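Local coordinates for protein thiosulfate sulfurtransferase YnjE (Escherichia coli, PDB 2WLR) that catalyses the transfer of sulfur from thiosulfate to cyanide, giving thiocyanate and sulfite, as a periplasmic monomer built from rhodanese domains, at residues S289-R294 and W353-E358; A348-W353 and M381-V386. All coordinates share one frame; numbering follows the deposited sequence.

How the contacts relate
Both contacts lie within the third rhodanese domain, their centres about 7 Å apart, and they share W353. Along the chain their segments alternate: 289-294, 348-353 running on into 353-358, then 381-386. Contact 1 sets strand 288-292 against the loop leaving helix 343-351; contact 2 sets the end of that helix against the loop between helix 369-380 and strand 386-389. They also touch directly, through a probable hydrogen bond from I355 N to W350 O at 3.0 Å and through W383 CH2, which packs 3.5 Å from P357 N. Helix 343-351 and its exit loop are thereby tied to the parallel sheet of the domain that carries the persulfide-forming cysteine.

Contact 1 of 2, residues S289-R294 and W353-E358; sequences SLVSIR and WNIKPE
V291 and I355 meet tip to tip, and their methyl contacts make up the tightly packed part of this interface. CD1 of I355 ends between the two branches of the valine, 3.7 Å from V291 CG1 and 3.8 Å from V291 CG2. The shank of the isoleucine follows, with I355 CG1 also 3.8 Å from V291 CG2, while I355 CG2 approaches that same methyl at 4.0 Å. I355 can present its longer branch because CG1 stands anti to its carbonyl carbon (chi1 -59°) and the chain then extends through chi2 at 157°, carrying CD1 forward to the strand. Both residues are buried.

The loop follows directly on a Schellman motif that ends helix 343-351. N354, with its positive phi of 62°, is the C-prime residue, and the motif pairs I355 N with W350 O and N354 N with K351 O. The chain thus turns off the helix and brings I355 against V291 of strand 288-292, an inner strand of the parallel rhodanese sheet, before entering strand 360-363, its neighbour in that sheet.

At the start of the strand the contact is polar, with longer approaches to I355. S289 OG lies 3.3 Å from N354 O, a proximity rather than a hydrogen bond, and 4.0 Å from I355 CG1. The buried hydroxyl is bonded instead to Q359 and R319. Q359 spans the junction: its OE1 accepts from K356 N as well as meeting S289 OG, and its NE2 donates to N354 O. The loose side, towards solvent, begins at N354, which contributes little buried surface and is partly exposed; its ND2 is bonded to Q286. Beyond it the extended side chain of K356, also partly exposed, leads away from the strand.

Contact 2 of 2, residues A348-W353 and M381-V386; sequences AMWKAW and MGWKNV
W350 and W383 form a T-shaped pair, with the edge of the W350 six-membered ring directed at the face of the W383 six-membered ring. The centroids are 5.1 Å apart and the planes stand at 69°. CE3 is the leading atom of W350: it sits over one face of W383, 3.5 Å from W383 CH2 and 3.7 Å from W383 CZ2. A chi1 of -73° places the W350 indole anti to its carbonyl carbon, from where it projects off the helix towards the 381-386 loop.

The selenium contact is a Met-aromatic one. M381, a selenomethionine, holds SE 5.4 Å from the centroid of the W350 six-membered ring in an oblique approach, 50° off the ring normal. Its chain bends at the last torsion, bringing the terminal CE to 4.0 Å from W350 CZ3, an apolar touch beside the aromatic pair.

The polar end of W350 is satisfied by NE1 bonding to the G321 carbonyl. Replacing W350 by an alanine would remove the whole indole, and is likely to leave the face of W383 without its edge-on partner, open a gap beside M381 CE and deprive G321 O of this donor.

Around this group, M381 also touches A343, I346 and T347 of helix 343-351, while W350 rests on T374 and A378 of helix 369-380 and meets F363 of strand 360-363; W383 packs on V361 of that same strand.

Contact 1 of 2, residues S289-R294 and W353-E358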
loop_
_atom_site.group_PDB
_atom_site.type_symbol
_atom_site.label_atom_id
_atom_site.label_comp_id
_atom_site.label_asym_id
_atom_site.label_seq_id
_atom_site.Cartn_x
_atom_site.Cartn_y
_atom_site.Cartn_z
ATOM N N SER A 289 8.474 -17.358 -3.387
ATOM C CA SER A 289 8.080 -16.736 -4.642
ATOM C C SER A 289 8.930 -15.525 -4.918
ATOM O O SER A 289 9.153 -14.722 -4.008
ATOM C CB SER A 289 6.628 -16.270 -4.573
ATOM O OG SER A 289 5.722 -17.371 -4.614
ATOM N N LEU A 290 9.397 -15.391 -6.161
ATOM C CA LEU A 290 9.972 -14.164 -6.688
ATOM C C LEU A 290 8.864 -13.567 -7.535
ATOM O O LEU A 290 8.360 -14.174 -8.488
ATOM C CB LEU A 290 11.247 -14.423 -7.506
ATOM C CG LEU A 290 12.015 -13.196 -7.961
ATOM C CD1 LEU A 290 12.419 -12.276 -6.799
ATOM C CD2 LEU A 290 13.230 -13.642 -8.778
ATOM N N VAL A 291 8.458 -12.360 -7.174
ATOM C CA VAL A 291 7.199 -11.783 -7.649
ATOM C C VAL A 291 7.427 -10.534 -8.476
ATOM O O VAL A 291 7.963 -9.517 -7.994
ATOM C CB VAL A 291 6.267 -11.445 -6.475
ATOM C CG1 VAL A 291 4.998 -10.829 -6.961
ATOM C CG2 VAL A 291 5.964 -12.675 -5.637
ATOM N N SER A 292 6.982 -10.544 -9.730
ATOM C CA SER A 292 7.072 -9.442 -10.623
ATOM C C SER A 292 5.916 -8.478 -10.416
ATOM O O SER A 292 4.735 -8.812 -10.649
ATOM C CB SER A 292 7.012 -9.937 -12.073
ATOM O OG SER A 292 7.024 -8.852 -12.957
ATOM N N ILE A 293 6.249 -7.262 -9.976
ATOM C CA ILE A 293 5.303 -6.147 -9.911
ATOM C C ILE A 293 5.552 -5.273 -11.126
ATOM O O ILE A 293 6.016 -4.152 -11.054
ATOM C CB ILE A 293 5.422 -5.377 -8.565
ATOM C CG1 ILE A 293 5.381 -6.350 -7.381
ATOM C CG2 ILE A 293 4.322 -4.322 -8.461
ATOM C CD1 ILE A 293 4.096 -7.128 -7.299
ATOM N N ARG A 294 5.223 -5.860 -12.268
ATOM C CA ARG A 294 5.360 -5.214 -13.553
ATOM C C ARG A 294 4.049 -5.296 -14.303
ATOM O O ARG A 294 3.248 -6.199 -14.033
ATOM C CB ARG A 294 6.510 -5.857 -14.336
ATOM C CG ARG A 294 7.859 -5.666 -13.652
ATOM C CD ARG A 294 9.036 -6.350 -14.380
ATOM N NE ARG A 294 9.335 -5.689 -15.640
ATOM C CZ ARG A 294 9.888 -6.289 -16.699
ATOM N NH1 ARG A 294 10.143 -7.588 -16.681
ATOM N NH2 ARG A 294 10.123 -5.577 -17.801
ATOM N N TRP A 353 -1.824 -16.580 -8.285
ATOM C CA TRP A 353 -0.513 -16.831 -8.902
ATOM C C TRP A 353 0.454 -17.607 -7.984
ATOM O O TRP A 353 1.670 -17.586 -8.188
ATOM C CB TRP A 353 0.086 -15.505 -9.371
ATOM C CG TRP A 353 -0.309 -15.158 -10.716
ATOM C CD1 TRP A 353 -1.428 -14.470 -11.101
ATOM C CD2 TRP A 353 0.402 -15.472 -11.912
ATOM N NE1 TRP A 353 -1.436 -14.318 -12.461
ATOM C CE2 TRP A 353 -0.339 -14.939 -12.993
ATOM C CE3 TRP A 353 1.590 -16.154 -12.180
ATOM C CZ2 TRP A 353 0.093 -15.057 -14.321
ATOM C CZ3 TRP A 353 2.010 -16.269 -13.510
ATOM C CH2 TRP A 353 1.257 -15.726 -14.552
ATOM N N ASN A 354 -0.089 -18.305 -6.997
ATOM C CA ASN A 354 0.693 -19.106 -6.064
ATOM C C ASN A 354 1.686 -18.298 -5.219
ATOM O O ASN A 354 2.768 -18.771 -4.847
ATOM C CB ASN A 354 1.405 -20.256 -6.814
ATOM C CG ASN A 354 1.793 -21.388 -5.892
ATOM O OD1 ASN A 354 1.181 -21.599 -4.857
ATOM N ND2 ASN A 354 2.858 -22.120 -6.265
ATOM N N ILE A 355 1.268 -17.089 -4.867
ATOM C CA ILE A 355 2.005 -16.223 -3.945
ATOM C C ILE A 355 1.234 -16.170 -2.616
ATOM O O ILE A 355 0.082 -15.766 -2.586
ATOM C CB ILE A 355 2.119 -14.831 -4.521
ATOM C CG1 ILE A 355 2.833 -14.831 -5.879
ATOM C CG2 ILE A 355 2.810 -13.861 -3.524
ATOM C CD1 ILE A 355 2.512 -13.617 -6.769
ATOM N N LYS A 356 1.863 -16.613 -1.540
ATOM C CA LYS A 356 1.159 -16.949 -0.319
ATOM C C LYS A 356 1.973 -16.509 0.897
ATOM O O LYS A 356 3.196 -16.494 0.827
ATOM C CB LYS A 356 0.922 -18.467 -0.288
ATOM C CG LYS A 356 0.098 -19.001 -1.445
ATOM C CD LYS A 356 -0.057 -20.515 -1.426
ATOM C CE LYS A 356 -0.982 -20.944 -2.562
ATOM N NZ LYS A 356 -1.109 -22.435 -2.641
ATOM N N PRO A 357 1.301 -16.120 1.998
ATOM C CA PRO A 357 1.984 -15.472 3.104
ATOM C C PRO A 357 3.005 -16.356 3.830
ATOM O O PRO A 357 3.925 -15.859 4.454
ATOM C CB PRO A 357 0.846 -15.082 4.061
ATOM C CG PRO A 357 -0.342 -15.810 3.616
ATOM C CD PRO A 357 -0.161 -16.178 2.193
ATOM N N GLU A 358 2.826 -17.664 3.765
ATOM C CA GLU A 358 3.743 -18.579 4.464
ATOM C C GLU A 358 5.069 -18.754 3.710
ATOM O O GLU A 358 6.020 -19.346 4.234
ATOM C CB GLU A 358 3.065 -19.940 4.712
ATOM C CG GLU A 358 2.663 -20.708 3.456
ATOM C CD GLU A 358 1.206 -20.480 3.006
ATOM O OE1 GLU A 358 0.644 -19.376 3.228
ATOM O OE2 GLU A 358 0.619 -21.431 2.426
#

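Contact 2 of 2, residues A348-W353 and M381-V386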
loop_
_atom_site.group_PDB
_atom_site.type_symbol
_atom_site.label_atom_id
_atom_site.label_comp_id
_atom_site.label_asym_id
_atom_site.label_seq_id
_atom_site.Cartn_x
_atom_site.Cartn_y
_atom_site.Cartn_z
ATOM N N ALA A 348 -6.096 -12.369 -2.459
ATOM C CA ALA A 348 -6.708 -13.236 -3.490
ATOM C C ALA A 348 -5.991 -13.129 -4.818
ATOM O O ALA A 348 -5.796 -14.138 -5.528
ATOM C CB ALA A 348 -8.149 -12.873 -3.654
HETATM N N MSE A 349 -5.583 -11.940 -5.195
HETATM C CA MSE A 349 -4.937 -11.820 -6.480
HETATM C C MSE A 349 -3.563 -12.486 -6.454
HETATM O O MSE A 349 -3.162 -13.102 -7.448
HETATM C CB MSE A 349 -4.954 -10.403 -7.050
HETATM C CG MSE A 349 -4.013 -9.452 -6.551
HETATM SE SE MSE A 349 -4.510 -7.697 -7.398
HETATM C CE MSE A 349 -3.267 -6.697 -6.328
ATOM N N TRP A 350 -2.868 -12.415 -5.318
ATOM C CA TRP A 350 -1.589 -13.116 -5.147
ATOM C C TRP A 350 -1.777 -14.641 -5.082
ATOM O O TRP A 350 -1.018 -15.392 -5.717
ATOM C CB TRP A 350 -0.797 -12.561 -3.948
ATOM C CG TRP A 350 -0.201 -11.202 -4.210
ATOM C CD1 TRP A 350 -0.033 -10.600 -5.421
ATOM C CD2 TRP A 350 0.311 -10.296 -3.237
ATOM N NE1 TRP A 350 0.536 -9.369 -5.261
ATOM C CE2 TRP A 350 0.763 -9.163 -3.936
ATOM C CE3 TRP A 350 0.439 -10.343 -1.845
ATOM C CZ2 TRP A 350 1.317 -8.061 -3.304
ATOM C CZ3 TRP A 350 0.972 -9.229 -1.200
ATOM C CH2 TRP A 350 1.433 -8.127 -1.937
ATOM N N LYS A 351 -2.795 -15.088 -4.353
ATOM C CA LYS A 351 -3.042 -16.525 -4.218
ATOM C C LYS A 351 -3.245 -17.163 -5.570
ATOM O O LYS A 351 -2.759 -18.290 -5.805
ATOM C CB LYS A 351 -4.232 -16.814 -3.311
ATOM C CG LYS A 351 -4.552 -18.311 -3.160
ATOM C CD LYS A 351 -5.722 -18.523 -2.233
ATOM C CE LYS A 351 -5.973 -19.996 -1.969
ATOM N NZ LYS A 351 -7.359 -20.150 -1.427
ATOM N N ALA A 352 -3.930 -16.461 -6.464
ATOM C CA ALA A 352 -4.192 -16.970 -7.832
ATOM C C ALA A 352 -2.913 -17.270 -8.618
ATOM O O ALA A 352 -2.917 -18.104 -9.548
ATOM C CB ALA A 352 -5.098 -16.026 -8.604
ATOM N N TRP A 353 -1.824 -16.580 -8.285
ATOM C CA TRP A 353 -0.513 -16.831 -8.902
ATOM C C TRP A 353 0.454 -17.607 -7.984
ATOM O O TRP A 353 1.670 -17.586 -8.188
ATOM C CB TRP A 353 0.086 -15.505 -9.371
ATOM C CG TRP A 353 -0.309 -15.158 -10.716
ATOM C CD1 TRP A 353 -1.428 -14.470 -11.101
ATOM C CD2 TRP A 353 0.402 -15.472 -11.912
ATOM N NE1 TRP A 353 -1.436 -14.318 -12.461
ATOM C CE2 TRP A 353 -0.339 -14.939 -12.993
ATOM C CE3 TRP A 353 1.590 -16.154 -12.180
ATOM C CZ2 TRP A 353 0.093 -15.057 -14.321
ATOM C CZ3 TRP A 353 2.010 -16.269 -13.510
ATOM C CH2 TRP A 353 1.257 -15.726 -14.552
HETATM N N MSE A 381 0.095 -5.875 5.963
HETATM C CA MSE A 381 -0.758 -7.062 5.946
HETATM C C MSE A 381 -0.260 -8.169 6.860
HETATM O O MSE A 381 -0.921 -9.210 6.982
HETATM C CB MSE A 381 -0.868 -7.591 4.519
HETATM C CG MSE A 381 -1.766 -6.755 3.660
HETATM SE SE MSE A 381 -1.517 -6.986 1.715
HETATM C CE MSE A 381 -2.039 -8.779 1.389
ATOM N N GLY A 382 0.931 -8.001 7.433
ATOM C CA GLY A 382 1.465 -8.950 8.389
ATOM C C GLY A 382 2.212 -10.100 7.754
ATOM O O GLY A 382 2.474 -11.098 8.425
ATOM N N TRP A 383 2.596 -9.987 6.480
ATOM C CA TRP A 383 3.365 -11.052 5.857
ATOM C C TRP A 383 4.765 -11.016 6.472
ATOM O O TRP A 383 5.389 -9.963 6.509
ATOM C CB TRP A 383 3.415 -10.856 4.340
ATOM C CG TRP A 383 2.135 -11.186 3.676
ATOM C CD1 TRP A 383 0.870 -11.008 4.169
ATOM C CD2 TRP A 383 1.993 -11.868 2.433
ATOM N NE1 TRP A 383 -0.048 -11.517 3.275
ATOM C CE2 TRP A 383 0.616 -12.044 2.198
ATOM C CE3 TRP A 383 2.901 -12.321 1.478
ATOM C CZ2 TRP A 383 0.129 -12.680 1.047
ATOM C CZ3 TRP A 383 2.426 -12.962 0.338
ATOM C CH2 TRP A 383 1.050 -13.135 0.128
ATOM N N LYS A 384 5.230 -12.152 6.984
ATOM C CA LYS A 384 6.375 -12.157 7.912
ATOM C C LYS A 384 7.709 -12.274 7.196
ATOM O O LYS A 384 8.742 -11.994 7.789
ATOM C CB LYS A 384 6.257 -13.284 8.948
ATOM C CG LYS A 384 5.030 -13.181 9.840
ATOM C CD LYS A 384 4.995 -14.248 10.919
ATOM C CE LYS A 384 3.707 -14.166 11.754
ATOM N NZ LYS A 384 2.462 -14.478 10.948
ATOM N N ASN A 385 7.692 -12.679 5.933
ATOM C CA ASN A 385 8.920 -12.945 5.213
ATOM C C ASN A 385 8.886 -12.312 3.857
ATOM O O ASN A 385 8.832 -12.993 2.831
ATOM C CB ASN A 385 9.144 -14.454 5.047
ATOM C CG ASN A 385 10.589 -14.795 4.828
ATOM O OD1 ASN A 385 11.433 -13.898 4.750
ATOM N ND2 ASN A 385 10.901 -16.098 4.740
ATOM N N VAL A 386 8.956 -10.997 3.848
ATOM C CA VAL A 386 8.937 -10.255 2.596
ATOM C C VAL A 386 10.215 -9.441 2.409
ATOM O O VAL A 386 10.882 -9.064 3.372
ATOM C CB VAL A 386 7.670 -9.372 2.438
ATOM C CG1 VAL A 386 6.406 -10.238 2.181
ATOM C CG2 VAL A 386 7.469 -8.411 3.615
#